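Local coordinates for hypothetical protein RPA1889 (Rhodopseudomonas palustris, PDB 2I9C) that is of unknown function but folds into a compact, all-helical DUF2019 domain, probably related to the TPR-like helical repeat proteins, at residues Ala45-Ala48 and Asp49-Ala53. Residues are numbered along the deposited sequence; the frame is centred on the assembly and turned at random.
Sequences AEIA and DELKA
Lys52 N donates to Ala48 O at 2.9 Å, with an N-H...O angle of 167°, and Asp49 N reaches Ala45 O at the same length. Glu50 N to Glu46 O and Leu51 N to Ile47 O, each 3.0 Å, repeat the i to i+4 bond, so every carbonyl of 45-48 is taken up by an amide one turn on. On the buried side Ile47 and Leu51 run alongside each other, and Ile47 CG2 meets Leu51 CD1 at 4.0 Å. The CG2 methyl of Ile47 is placed there by chi1 of -65°, which sets it anti to the backbone N. Both branched side chains also rest on helix 11-30, Ile47 against Leu14 and Leu17, Leu51 against Thr11, a place that suits bulky apolar groups. Ala48, buried and small, touches Leu80 with its methyl. The carboxylate of Glu46 accepts the backbone amides of Lys3 and Leu4, pinning the N-terminal segment, whereas Glu50, also touching Leu14, bends at chi2 and forms a salt bridge with Arg54. Asp49 and Lys52 are exposed, as suits their charged ends; Asp49 CG lies 3.5 Å from Ala45 O. Together these features mark consecutive turns late in the amphipathic alpha-helix 34-53, packed against helix 11-30 in an all-helical fold.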
loop_
_atom_site.group_PDB
_atom_site.type_symbol
_atom_site.label_atom_id
_atom_site.label_comp_id
_atom_site.label_asym_id
_atom_site.label_seq_id
_atom_site.Cartn_x
_atom_site.Cartn_y
_atom_site.Cartn_z
ATOM N N ALA A 45 -2.061 0.299 -7.832
ATOM C CA ALA A 45 -2.036 1.755 -8.017
ATOM C C ALA A 45 -3.323 2.299 -8.588
ATOM O O ALA A 45 -3.805 3.356 -8.146
ATOM C CB ALA A 45 -0.820 2.188 -8.941
ATOM N N GLU A 46 -3.880 1.601 -9.587
ATOM C CA GLU A 46 -5.200 1.950 -10.100
ATOM C C GLU A 46 -6.282 1.897 -9.040
ATOM O O GLU A 46 -7.147 2.778 -8.978
ATOM C CB GLU A 46 -5.596 1.046 -11.248
ATOM C CG GLU A 46 -4.657 1.231 -12.395
ATOM C CD GLU A 46 -5.107 0.496 -13.601
ATOM O OE1 GLU A 46 -6.251 0.770 -14.021
ATOM O OE2 GLU A 46 -4.327 -0.343 -14.118
ATOM N N ILE A 47 -6.221 0.882 -8.182
ATOM C CA ILE A 47 -7.176 0.791 -7.064
ATOM C C ILE A 47 -7.063 1.994 -6.122
ATOM O O ILE A 47 -8.082 2.585 -5.764
ATOM C CB ILE A 47 -7.046 -0.545 -6.275
ATOM C CG1 ILE A 47 -7.428 -1.746 -7.172
ATOM C CG2 ILE A 47 -7.959 -0.541 -5.042
ATOM C CD1 ILE A 47 -6.837 -3.094 -6.678
ATOM N N ALA A 48 -5.838 2.355 -5.742
ATOM C CA ALA A 48 -5.607 3.472 -4.830
ATOM C C ALA A 48 -6.051 4.780 -5.445
ATOM O O ALA A 48 -6.650 5.595 -4.743
ATOM C CB ALA A 48 -4.159 3.556 -4.430
ATOM N N ASP A 49 -5.790 4.975 -6.748
ATOM C CA ASP A 49 -6.258 6.187 -7.476
ATOM C C ASP A 49 -7.760 6.294 -7.545
ATOM O O ASP A 49 -8.322 7.381 -7.403
ATOM C CB ASP A 49 -5.689 6.257 -8.899
ATOM C CG ASP A 49 -4.239 6.738 -8.916
ATOM O OD1 ASP A 49 -3.678 7.036 -7.823
ATOM O OD2 ASP A 49 -3.660 6.772 -10.010
ATOM N N GLU A 50 -8.422 5.159 -7.758
ATOM C CA GLU A 50 -9.883 5.150 -7.754
ATOM C C GLU A 50 -10.432 5.517 -6.344
ATOM O O GLU A 50 -11.367 6.292 -6.218
ATOM C CB GLU A 50 -10.431 3.786 -8.230
ATOM C CG GLU A 50 -11.965 3.659 -8.140
ATOM C CD GLU A 50 -12.725 4.620 -9.059
ATOM O OE1 GLU A 50 -12.179 5.133 -10.083
ATOM O OE2 GLU A 50 -13.891 4.885 -8.754
ATOM N N LEU A 51 -9.851 4.936 -5.300
ATOM C CA LEU A 51 -10.323 5.195 -3.944
ATOM C C LEU A 51 -10.084 6.681 -3.626
ATOM O O LEU A 51 -10.943 7.345 -3.068
ATOM C CB LEU A 51 -9.568 4.318 -2.937
ATOM C CG LEU A 51 -9.984 2.856 -2.865
ATOM C CD1 LEU A 51 -8.916 2.050 -2.135
ATOM C CD2 LEU A 51 -11.309 2.753 -2.121
ATOM N N LYS A 52 -8.902 7.183 -3.966
ATOM C CA LYS A 52 -8.598 8.613 -3.798
ATOM C C LYS A 52 -9.640 9.505 -4.514
ATOM O O LYS A 52 -10.105 10.458 -3.918
ATOM C CB LYS A 52 -7.162 8.940 -4.263
ATOM C CG LYS A 52 -6.851 10.459 -4.242
ATOM C CD LYS A 52 -5.476 10.816 -4.816
ATOM C CE LYS A 52 -5.360 10.421 -6.273
ATOM N NZ LYS A 52 -4.402 11.282 -7.038
ATOM N N ALA A 53 -10.051 9.160 -5.741
ATOM C CA ALA A 53 -11.036 9.963 -6.506
ATOM C C ALA A 53 -12.447 10.021 -5.948
ATOM O O ALA A 53 -13.269 10.821 -6.416
ATOM C CB ALA A 53 -11.081 9.539 -7.986
#